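Local coordinates for protein adenosine 5'-monophosphoramidase HNT1 (Candida albicans, PDB 6IQ1) that probably hydrolyses adenosine 5'-monophosphoramidates to AMP and an amine, as a homodimeric member of the HINT branch of the histidine triad family, at residues A26-F31 / V42-K47; L75-N80 / F107-K112. All coordinates share one frame; numbering follows the deposited sequence.

Contact 1 of 2, residues A26-F31 / V42-K47; sequences AKTYSF and VLIIPK
Phe-31 lays its ring across Leu-43 on one face of the antiparallel beta hairpin that strands 28-32 and 42-46 form in the HIT-domain sheet: Leu-43 CD1 reaches CE2 of the ring at 3.5 Å, and Leu-43 CB lies over the ring face, offset toward its rim. Ile-45 CD1 comes instead to the ring edge, 3.9 Å from Phe-31 CE1. The ring leans back over the partner strand because Phe-31 CG sits between its backbone N and carbonyl carbon (chi1 57°). On the opposite face two beta-branched residues, suited to extended backbone, meet by their methyls, Thr-28 CG2 to Ile-44 CG2 at 3.5 Å. Backbone hydrogen bonds run in both directions between Tyr-29 and Ile-45 and between Phe-31 and Leu-43; Leu-43 N to Phe-31 O measures 2.8 Å. Farther out, Lys-47 N donates to Lys-27 O at 3.0 Å, and the long Lys-47 chain runs beside the 26-28 backbone; its NZ is held chiefly by a hydrogen bond to Thr-25 O and a salt bridge to Glu-24, and adds a weak bond to Ala-26 O. In the sheet, 28-32 lies between 21-24 and 42-46, which in turn borders 107-112. Ile-44 packs on helix 58-74, while Tyr-29, Phe-31 and Ile-45 face helix 8-14.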
# COMPACT_ATOMS: atom_id res chain seq x y z
N ALA D 26 12.01 0.77 -16.18
CA ALA D 26 13.39 1.02 -15.79
C ALA D 26 13.60 0.77 -14.29
O ALA D 26 14.65 0.27 -13.88
CB ALA D 26 13.80 2.45 -16.15
N LYS D 27 12.61 1.11 -13.47
CA LYS D 27 12.75 1.03 -12.03
C LYS D 27 11.90 -0.04 -11.35
O LYS D 27 12.20 -0.39 -10.20
CB LYS D 27 12.45 2.40 -11.40
CG LYS D 27 13.62 3.37 -11.50
CD LYS D 27 13.19 4.82 -11.23
CE LYS D 27 14.24 5.83 -11.72
NZ LYS D 27 15.61 5.53 -11.20
N THR D 28 10.88 -0.58 -12.01
CA THR D 28 9.92 -1.44 -11.32
C THR D 28 9.74 -2.76 -12.07
O THR D 28 9.84 -2.81 -13.30
CB THR D 28 8.57 -0.71 -11.18
OG1 THR D 28 8.77 0.47 -10.40
CG2 THR D 28 7.55 -1.59 -10.49
N TYR D 29 9.46 -3.83 -11.31
CA TYR D 29 9.23 -5.17 -11.87
C TYR D 29 7.99 -5.80 -11.25
O TYR D 29 7.86 -5.86 -10.02
CB TYR D 29 10.45 -6.07 -11.65
CG TYR D 29 10.37 -7.39 -12.39
CD1 TYR D 29 9.66 -8.46 -11.86
CD2 TYR D 29 10.99 -7.56 -13.61
CE1 TYR D 29 9.57 -9.66 -12.52
CE2 TYR D 29 10.92 -8.77 -14.28
CZ TYR D 29 10.20 -9.81 -13.74
OH TYR D 29 10.11 -11.01 -14.41
N SER D 30 7.10 -6.33 -12.09
CA SER D 30 5.88 -6.92 -11.56
C SER D 30 5.57 -8.26 -12.23
O SER D 30 5.92 -8.50 -13.39
CB SER D 30 4.69 -5.95 -11.69
OG SER D 30 4.44 -5.62 -13.04
N PHE D 31 4.90 -9.13 -11.48
CA PHE D 31 4.69 -10.52 -11.85
C PHE D 31 3.61 -11.12 -10.96
O PHE D 31 3.32 -10.60 -9.88
CB PHE D 31 6.00 -11.33 -11.75
CG PHE D 31 6.64 -11.30 -10.38
CD1 PHE D 31 7.34 -10.18 -9.94
CD2 PHE D 31 6.57 -12.40 -9.55
CE1 PHE D 31 7.94 -10.16 -8.68
CE2 PHE D 31 7.18 -12.39 -8.29
CZ PHE D 31 7.86 -11.27 -7.85
N VAL D 42 -1.09 -9.83 -7.90
CA VAL D 42 0.14 -9.38 -8.55
C VAL D 42 1.08 -8.85 -7.48
O VAL D 42 0.63 -8.31 -6.47
CB VAL D 42 -0.16 -8.31 -9.62
CG1 VAL D 42 1.13 -7.75 -10.23
CG2 VAL D 42 -1.06 -8.90 -10.69
N LEU D 43 2.38 -9.04 -7.69
CA LEU D 43 3.42 -8.41 -6.89
C LEU D 43 4.08 -7.32 -7.71
O LEU D 43 4.23 -7.46 -8.92
CB LEU D 43 4.48 -9.40 -6.42
CG LEU D 43 3.97 -10.61 -5.66
CD1 LEU D 43 5.08 -11.63 -5.54
CD2 LEU D 43 3.43 -10.21 -4.28
N ILE D 44 4.48 -6.24 -7.04
CA ILE D 44 5.11 -5.09 -7.68
C ILE D 44 6.30 -4.70 -6.82
O ILE D 44 6.14 -4.37 -5.64
CB ILE D 44 4.15 -3.90 -7.83
CG1 ILE D 44 2.87 -4.30 -8.56
CG2 ILE D 44 4.87 -2.75 -8.51
CD1 ILE D 44 1.72 -4.67 -7.64
N ILE D 45 7.50 -4.75 -7.40
CA ILE D 45 8.71 -4.56 -6.61
C ILE D 45 9.64 -3.52 -7.24
O ILE D 45 9.76 -3.43 -8.47
CB ILE D 45 9.45 -5.90 -6.41
CG1 ILE D 45 10.12 -6.37 -7.70
CG2 ILE D 45 8.49 -6.99 -5.87
CD1 ILE D 45 10.81 -7.72 -7.54
N PRO D 46 10.28 -2.69 -6.43
CA PRO D 46 11.40 -1.90 -6.94
C PRO D 46 12.57 -2.82 -7.28
O PRO D 46 12.74 -3.87 -6.67
CB PRO D 46 11.74 -0.97 -5.77
CG PRO D 46 11.33 -1.75 -4.56
CD PRO D 46 10.12 -2.56 -4.97
N LYS D 47 13.36 -2.41 -8.27
CA LYS D 47 14.52 -3.22 -8.65
C LYS D 47 15.65 -3.07 -7.64
O LYS D 47 16.42 -4.02 -7.42
CB LYS D 47 14.99 -2.85 -10.04
CG LYS D 47 14.19 -3.53 -11.15
CD LYS D 47 14.25 -2.71 -12.45
CE LYS D 47 13.63 -3.48 -13.61
NZ LYS D 47 14.08 -2.94 -14.93

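Contact 2 of 2, residues L75-N80 / F107-K112; sequences LKLDEN and FHLIPK
Leu-75 and Leu-109 point at each other end to end, their CD2 methyls meeting at 3.9 Å, where the turn after helix 58-74 packs against strand 107-112 of the HIT domain. The same Leu-75 CD2 also touches Pro-111 CG at 3.9 Å, but here the leucine meets the proline at about a right angle, so one methyl serves two partners that lie two residues apart along the strand. Leu-109 and Pro-111 project from the same side of that strand, and Ile-110 between them turns the other way. In Leu-109, CG stands anti to the backbone N (chi1 170°), which carries CG and its two methyls toward the loop; Leu-71 of the helix and Tyr-88 of strand 87-94 also touch this leucine.

Leu-77 adds a looser second approach: its CD1 lies 4.3 Å from Leu-109 CD1 and also 4.3 Å from Pro-111 CG. Lys-76, with positive phi (68°), turns the chain out of helix 58-74, and the leucines before and after it both point toward the strand. The Lys-76 side chain reaches Glu-143 of the second subunit in a salt bridge, and Leu-140 of that subunit packs on Leu-75.

Flexible leucine ends suit such a junction, since they can fit against the rigid proline ring. No hydrogen bond crosses between the segments; apolar contact alone joins them directly, so the fit depends on shape and burial rather than on polar direction.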
# COMPACT_ATOMS: atom_id res chain seq x y z
N LEU D 75 -5.84 -5.62 -15.34
CA LEU D 75 -6.77 -6.52 -14.66
C LEU D 75 -8.23 -6.11 -14.81
O LEU D 75 -9.10 -6.80 -14.28
CB LEU D 75 -6.42 -6.60 -13.18
CG LEU D 75 -5.31 -7.52 -12.66
CD1 LEU D 75 -3.97 -7.26 -13.34
CD2 LEU D 75 -5.20 -7.32 -11.18
N LYS D 76 -8.52 -5.00 -15.49
CA LYS D 76 -9.86 -4.46 -15.74
C LYS D 76 -10.55 -3.96 -14.48
O LYS D 76 -11.74 -3.57 -14.54
CB LYS D 76 -10.76 -5.49 -16.44
CG LYS D 76 -10.53 -5.63 -17.96
CD LYS D 76 -11.50 -6.66 -18.56
CE LYS D 76 -11.97 -6.25 -19.95
NZ LYS D 76 -11.07 -6.79 -21.02
N LEU D 77 -9.85 -3.94 -13.33
CA LEU D 77 -10.38 -3.33 -12.12
C LEU D 77 -10.73 -1.86 -12.31
O LEU D 77 -11.52 -1.32 -11.52
CB LEU D 77 -9.35 -3.43 -10.99
CG LEU D 77 -8.94 -4.82 -10.48
CD1 LEU D 77 -7.73 -4.76 -9.56
CD2 LEU D 77 -10.12 -5.46 -9.76
N ASP D 78 -10.17 -1.18 -13.32
CA ASP D 78 -10.45 0.24 -13.45
C ASP D 78 -11.84 0.51 -14.00
O ASP D 78 -12.23 1.68 -14.08
CB ASP D 78 -9.39 0.93 -14.33
CG ASP D 78 -9.49 0.54 -15.79
OD1 ASP D 78 -9.79 -0.62 -16.10
OD2 ASP D 78 -9.25 1.42 -16.64
N GLU D 79 -12.58 -0.53 -14.36
CA GLU D 79 -13.88 -0.36 -15.00
C GLU D 79 -15.00 -0.15 -14.00
O GLU D 79 -16.08 0.31 -14.39
CB GLU D 79 -14.17 -1.57 -15.91
CG GLU D 79 -13.13 -1.72 -17.04
CD GLU D 79 -13.54 -2.69 -18.15
OE1 GLU D 79 -14.63 -3.30 -18.07
OE2 GLU D 79 -12.75 -2.85 -19.11
N ASN D 80 -14.77 -0.43 -12.72
CA ASN D 80 -15.76 -0.24 -11.67
C ASN D 80 -15.44 1.05 -10.92
O ASN D 80 -14.62 1.06 -9.99
CB ASN D 80 -15.79 -1.45 -10.74
CG ASN D 80 -16.76 -1.25 -9.59
OD1 ASN D 80 -17.65 -0.40 -9.64
ND2 ASN D 80 -16.58 -2.04 -8.53
N PHE D 107 4.93 -4.84 -3.16
CA PHE D 107 3.56 -4.40 -3.01
C PHE D 107 2.63 -5.48 -3.56
O PHE D 107 2.92 -6.08 -4.60
CB PHE D 107 3.37 -3.08 -3.76
CG PHE D 107 3.94 -1.89 -3.04
CD1 PHE D 107 5.29 -1.59 -3.14
CD2 PHE D 107 3.14 -1.08 -2.25
CE1 PHE D 107 5.82 -0.50 -2.46
CE2 PHE D 107 3.66 0.01 -1.58
CZ PHE D 107 5.00 0.30 -1.67
N HIS D 108 1.53 -5.72 -2.87
CA HIS D 108 0.50 -6.64 -3.35
C HIS D 108 -0.65 -5.84 -3.95
O HIS D 108 -1.20 -4.93 -3.31
CB HIS D 108 -0.05 -7.53 -2.22
CG HIS D 108 0.98 -8.32 -1.48
ND1 HIS D 108 1.26 -9.64 -1.78
CD2 HIS D 108 1.78 -7.99 -0.44
CE1 HIS D 108 2.20 -10.08 -0.96
NE2 HIS D 108 2.53 -9.10 -0.14
N LEU D 109 -1.03 -6.20 -5.18
CA LEU D 109 -2.28 -5.73 -5.78
C LEU D 109 -3.24 -6.91 -5.73
O LEU D 109 -3.07 -7.89 -6.47
CB LEU D 109 -2.07 -5.25 -7.22
CG LEU D 109 -3.39 -5.00 -7.95
CD1 LEU D 109 -4.25 -3.96 -7.22
CD2 LEU D 109 -3.18 -4.56 -9.38
N ILE D 110 -4.24 -6.84 -4.85
CA ILE D 110 -5.07 -8.00 -4.57
C ILE D 110 -6.52 -7.72 -4.92
O ILE D 110 -7.18 -6.94 -4.21
CB ILE D 110 -4.98 -8.44 -3.11
CG1 ILE D 110 -3.54 -8.43 -2.61
CG2 ILE D 110 -5.62 -9.80 -2.95
CD1 ILE D 110 -3.45 -8.55 -1.09
N PRO D 111 -7.06 -8.33 -5.97
CA PRO D 111 -8.49 -8.16 -6.27
C PRO D 111 -9.37 -8.69 -5.15
O PRO D 111 -9.04 -9.67 -4.49
CB PRO D 111 -8.66 -8.96 -7.57
CG PRO D 111 -7.28 -8.82 -8.24
CD PRO D 111 -6.32 -8.95 -7.09
N LYS D 112 -10.50 -8.01 -4.91
CA LYS D 112 -11.42 -8.41 -3.84
C LYS D 112 -12.78 -8.71 -4.45
O LYS D 112 -13.62 -7.82 -4.57
CB LYS D 112 -11.52 -7.32 -2.75
CG LYS D 112 -12.38 -7.72 -1.55
CD LYS D 112 -11.62 -8.67 -0.65
CE LYS D 112 -12.45 -9.10 0.55
NZ LYS D 112 -11.76 -10.16 1.34

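In the fold
Contact 1 and the strand of contact 2 share one antiparallel sheet, in which 42-46 and 107-112 are neighbours: Ile-44 O accepts from Phe-107 N at 2.8 Å, and Val-42 O from Leu-109 N at 3.0 Å. The contact centres lie 16 Å apart. The face of contact 1 bearing Leu-43 and Ile-45 lies beside the nucleotide site inferred from relatives. The Leu-43 side chain is about 3 Å from that of His-108; the Ile-45 side chain is about 3 Å from that of His-106, the probable nucleophile, and about 7 Å from the zinc ion. Contact 2 packs farther off, with the Leu-109 side chain about 10 Å from that of His-106, although its strand carries Phe-107 and His-108 of the triad motif.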